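Local atomic coordinates of RagA protein (Porphyromonas gingivalis, PDB entry 6SLN), a protein that probably imports peptide nutrients across the outer membrane of Porphyromonas gingivalis as a TonB-dependent transporter. Residues Ser595-Ser600 with Ile644-His649; Ala670-Leu675 with Gln725-Gly730. One frame throughout, in Å; residues are numbered along the deposited sequence.

Both interactions lie in the loop region at one end of the TonB-dependent receptor barrel, about 10 Å apart between centres, and both are partly buried. The long connection between strands 627-641 and 678-691 takes part in each: Ile644-His649 meets the short loop Ser595-Ser600 in interaction 1, and Ala670-Leu675 lies against strand 724-728 in interaction 2. Interaction 1 is the more polar, with an arginine gripping an asparagine and waters bridging the two loops. In interaction 2 a single glutamine bond crosses, followed by leucine packing. A probable hydrogen bond from Asn672 N to His649 O joins the two, and Phe598 CB packs on Leu675 O.

Interaction 1 (Ser595-Ser600 with Ile644-His649); sequences SSRFGS and IGNYNH
Arg597 and Asn646 bring the backbones nearest, their CA atoms 5.1 Å apart, where the type I beta turn Ser595-Phe598 between two barrel strands meets the neighbouring loop Ile644-His649 of the TonB-dependent receptor barrel. An ST turn, in which Ser595 OG accepts from Arg597 N, starts the first loop. Arg597 then runs, extended from CG to NE, along the carbonyls of Ile644 and Gly645. Its NE and NH2 both donate side-on to Asn646 OD1, each at 3.1 Å, so that one oxygen receives a forked grip with the guanidinium and amide planes only 13° apart. Ile644 O sits over one face of the guanidinium, close to NE but off the line of its N-H, so no hydrogen bond forms, and Tyr567 of strand 561-580 adds a cation-pi contact. One water joins Arg597 O, 2.9 Å away, to Gly645 O; another links Ser596 OG, which also bonds Ala568 N, with Asn646 O. At the far end His649 CG lies between the backbone N and carbonyl carbon (chi1 52°), laying the imidazole across the chain at Phe598-Gly599. Arg597 O approaches the ring edge at CD2, whereas Gly599 CA makes a CH-pi contact over the face, 4.0 Å from the His649 ring centroid.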
# COMPACT_ATOMS: atom_id res chain seq x y z
N SER A 595 22.72 21.05 8.22
CA SER A 595 21.85 20.24 7.39
C SER A 595 21.98 18.76 7.74
O SER A 595 23.09 18.25 7.92
CB SER A 595 22.16 20.40 5.90
OG SER A 595 21.65 19.31 5.14
N SER A 596 20.83 18.08 7.81
CA SER A 596 20.79 16.64 7.99
C SER A 596 21.62 15.88 6.96
O SER A 596 22.00 14.73 7.21
CB SER A 596 19.34 16.16 7.92
OG SER A 596 18.66 16.73 6.81
N ARG A 597 21.87 16.50 5.80
CA ARG A 597 22.51 15.87 4.65
C ARG A 597 24.01 15.69 4.84
O ARG A 597 24.66 15.06 4.00
CB ARG A 597 22.20 16.70 3.40
CG ARG A 597 20.68 16.86 3.12
CD ARG A 597 20.39 17.22 1.66
NE ARG A 597 19.07 16.83 1.15
CZ ARG A 597 18.21 17.66 0.55
NH1 ARG A 597 18.51 18.94 0.39
NH2 ARG A 597 17.05 17.21 0.09
N PHE A 598 24.58 16.22 5.92
CA PHE A 598 25.97 15.99 6.30
C PHE A 598 26.02 15.44 7.72
O PHE A 598 25.12 15.71 8.53
CB PHE A 598 26.78 17.28 6.18
CG PHE A 598 26.49 18.05 4.91
CD1 PHE A 598 26.72 17.48 3.67
CD2 PHE A 598 25.96 19.33 4.97
CE1 PHE A 598 26.44 18.17 2.51
CE2 PHE A 598 25.68 20.02 3.81
CZ PHE A 598 25.92 19.44 2.58
N GLY A 599 27.06 14.67 8.03
CA GLY A 599 27.22 14.12 9.37
C GLY A 599 27.47 15.19 10.45
O GLY A 599 27.77 16.35 10.17
N SER A 600 27.37 14.75 11.71
CA SER A 600 27.43 15.65 12.87
C SER A 600 28.62 16.60 12.81
O SER A 600 28.47 17.82 12.95
CB SER A 600 27.49 14.84 14.17
OG SER A 600 26.71 13.66 14.10
N ILE A 644 21.66 18.01 -2.50
CA ILE A 644 22.05 16.67 -2.91
C ILE A 644 21.10 15.68 -2.24
O ILE A 644 20.15 16.07 -1.56
CB ILE A 644 23.50 16.37 -2.54
CG1 ILE A 644 23.64 16.43 -1.01
CG2 ILE A 644 24.43 17.35 -3.24
CD1 ILE A 644 25.01 16.01 -0.51
N GLY A 645 21.37 14.40 -2.44
CA GLY A 645 20.62 13.36 -1.77
C GLY A 645 20.63 13.53 -0.26
O GLY A 645 21.33 14.36 0.32
N ASN A 646 19.81 12.71 0.40
CA ASN A 646 19.57 12.84 1.83
C ASN A 646 20.57 12.07 2.70
O ASN A 646 20.71 12.39 3.89
CB ASN A 646 18.15 12.38 2.18
CG ASN A 646 17.09 13.23 1.53
OD1 ASN A 646 17.17 14.46 1.58
ND2 ASN A 646 16.08 12.58 0.92
N TYR A 647 21.25 11.07 2.14
CA TYR A 647 22.02 10.11 2.92
C TYR A 647 23.30 9.75 2.17
O TYR A 647 23.59 8.59 1.91
CB TYR A 647 21.22 8.84 3.19
CG TYR A 647 19.80 9.04 3.67
CD1 TYR A 647 19.54 9.46 4.98
CD2 TYR A 647 18.71 8.78 2.83
CE1 TYR A 647 18.25 9.65 5.43
CE2 TYR A 647 17.40 8.95 3.28
CZ TYR A 647 17.17 9.38 4.59
OH TYR A 647 15.87 9.58 5.05
N ASN A 648 24.09 10.75 1.81
CA ASN A 648 25.22 10.52 0.92
C ASN A 648 26.56 10.41 1.62
O ASN A 648 27.57 10.24 0.94
CB ASN A 648 25.30 11.65 -0.12
CG ASN A 648 24.27 11.51 -1.21
OD1 ASN A 648 24.02 10.42 -1.73
ND2 ASN A 648 23.64 12.62 -1.55
N HIS A 649 26.60 10.53 2.95
CA HIS A 649 27.85 10.40 3.68
C HIS A 649 28.00 9.09 4.42
O HIS A 649 29.14 8.66 4.67
CB HIS A 649 28.01 11.55 4.69
CG HIS A 649 26.83 11.73 5.59
ND1 HIS A 649 26.74 11.12 6.82
CD2 HIS A 649 25.70 12.46 5.45
CE1 HIS A 649 25.60 11.46 7.40
NE2 HIS A 649 24.95 12.27 6.59
O HOH W 1 18.87 14.35 5.35
O HOH W 2 22.14 11.94 5.96
O HOH W 3 23.60 13.13 2.13

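Interaction 2 (Ala670-Leu675 with Gln725-Gly730)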
# COMPACT_ATOMS: atom_id res chain seq x y z
N ALA A 670 29.61 3.48 -0.73
CA ALA A 670 31.01 3.68 -0.38
C ALA A 670 31.14 4.58 0.85
O ALA A 670 31.87 4.24 1.81
CB ALA A 670 31.76 4.27 -1.57
N GLY A 671 30.45 5.72 0.85
CA GLY A 671 30.48 6.65 1.95
C GLY A 671 31.55 7.73 1.80
O GLY A 671 32.46 7.64 0.98
N ASN A 672 31.40 8.78 2.62
CA ASN A 672 32.32 9.92 2.69
C ASN A 672 32.09 10.71 3.97
O ASN A 672 31.28 11.65 4.01
CB ASN A 672 32.16 10.82 1.47
CG ASN A 672 33.05 12.03 1.53
OD1 ASN A 672 32.64 13.15 1.20
ND2 ASN A 672 34.29 11.83 1.98
N PRO A 673 32.81 10.37 5.05
CA PRO A 673 32.52 11.01 6.35
C PRO A 673 32.67 12.52 6.36
O PRO A 673 32.01 13.18 7.16
CB PRO A 673 33.53 10.35 7.30
CG PRO A 673 33.89 9.06 6.64
CD PRO A 673 33.86 9.35 5.16
N ASP A 674 33.49 13.09 5.47
CA ASP A 674 33.72 14.52 5.50
C ASP A 674 32.85 15.31 4.52
O ASP A 674 33.09 16.50 4.33
CB ASP A 674 35.20 14.80 5.27
CG ASP A 674 36.06 14.38 6.45
OD1 ASP A 674 35.83 14.88 7.58
OD2 ASP A 674 36.94 13.52 6.27
N LEU A 675 31.83 14.68 3.94
CA LEU A 675 30.84 15.42 3.15
C LEU A 675 30.36 16.65 3.91
O LEU A 675 29.94 16.55 5.06
CB LEU A 675 29.65 14.52 2.83
CG LEU A 675 28.86 14.95 1.59
CD1 LEU A 675 29.77 15.07 0.36
CD2 LEU A 675 27.76 13.96 1.33
N GLN A 725 29.97 8.54 -5.87
CA GLN A 725 30.02 8.84 -4.45
C GLN A 725 30.29 10.33 -4.33
O GLN A 725 31.28 10.83 -4.88
CB GLN A 725 31.10 8.05 -3.73
CG GLN A 725 31.34 8.53 -2.29
CD GLN A 725 30.12 8.36 -1.40
OE1 GLN A 725 29.55 7.27 -1.30
NE2 GLN A 725 29.72 9.44 -0.75
N TYR A 726 29.39 11.03 -3.65
CA TYR A 726 29.57 12.47 -3.48
C TYR A 726 30.84 12.78 -2.70
O TYR A 726 31.24 12.03 -1.79
CB TYR A 726 28.34 13.05 -2.80
CG TYR A 726 27.38 13.71 -3.76
CD1 TYR A 726 27.75 14.83 -4.47
CD2 TYR A 726 26.10 13.21 -3.92
CE1 TYR A 726 26.87 15.45 -5.34
CE2 TYR A 726 25.20 13.83 -4.79
CZ TYR A 726 25.60 14.94 -5.49
OH TYR A 726 24.72 15.55 -6.35
N GLN A 727 31.50 13.88 -3.07
CA GLN A 727 32.73 14.35 -2.44
C GLN A 727 32.81 15.87 -2.62
O GLN A 727 32.32 16.42 -3.61
CB GLN A 727 33.97 13.68 -3.05
CG GLN A 727 34.31 12.31 -2.46
CD GLN A 727 35.09 11.42 -3.42
OE1 GLN A 727 35.38 11.82 -4.53
NE2 GLN A 727 35.41 10.21 -2.99
N ASN A 728 33.43 16.54 -1.65
CA ASN A 728 33.75 17.96 -1.78
C ASN A 728 35.06 18.05 -2.54
O ASN A 728 36.14 17.79 -2.00
CB ASN A 728 33.83 18.63 -0.42
CG ASN A 728 32.53 18.53 0.33
OD1 ASN A 728 32.34 17.62 1.13
ND2 ASN A 728 31.62 19.47 0.06
N VAL A 729 34.98 18.40 -3.82
CA VAL A 729 36.08 18.12 -4.73
C VAL A 729 36.01 19.04 -5.95
O VAL A 729 34.93 19.27 -6.52
CB VAL A 729 36.04 16.63 -5.12
CG1 VAL A 729 36.65 16.43 -6.47
CG2 VAL A 729 36.80 15.80 -4.08
N GLY A 730 37.15 19.61 -6.33
CA GLY A 730 37.18 20.46 -7.49
C GLY A 730 36.58 21.83 -7.25
O GLY A 730 36.23 22.21 -6.13
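Two torsions of Gln725 set up the contact with Gly671: chi1 of 170° carries CG anti to the backbone N, and chi2 of 62° then bends the chain, so that the amide folds back over the neighbouring loop instead of reaching straight out. Gln725 OE1 accepts from Gly671 N at 2.8 Å. The donor comes from above the carbonyl plane, 66° out of it, so the bond does not use a lone pair direction. Ala670 CB flanks the same oxygen, 3.7 Å from Gln725 OE1. The other end of the amide turns to its own strand: Gln725 NE2 donates nearly straight to Tyr726 O at 3.2 Å, this time in the carbonyl plane and on a lone pair. A second acceptor for NE2 is Asn648 O, earlier in the same long connection, so bonds at both ends of the amide fix its rotation.

Asn672 opens a type I beta turn that ends at Leu675, and its CB packs against the nitrogen end of that amide, from above its plane, 3.6 Å from Gln725 NE2. Its own amide stands almost perpendicular to that of Gln727 and meets the Gln727 CG methylene through OD1. Leu675 continues the contact with a single branch: CD1 reaches Tyr726 CB at 4.0 Å and also lies beside Asn728 OD1, crossing that side chain at about a right angle. Asn728 OD1 rests 3.3 Å from Leu675 CA, while its ND2 is engaged by Ser676 O and Asp709 O.

Gln725 and Gln727 are also paired through their backbones with strand 696-715, so the loop Ala670-Leu675 docks through one backbone N-H and the side chains of Asn672 and Leu675 onto a short strand that pairs with a barrel strand, an arrangement consistent with the long extracellular loops of TonB-dependent receptor barrels.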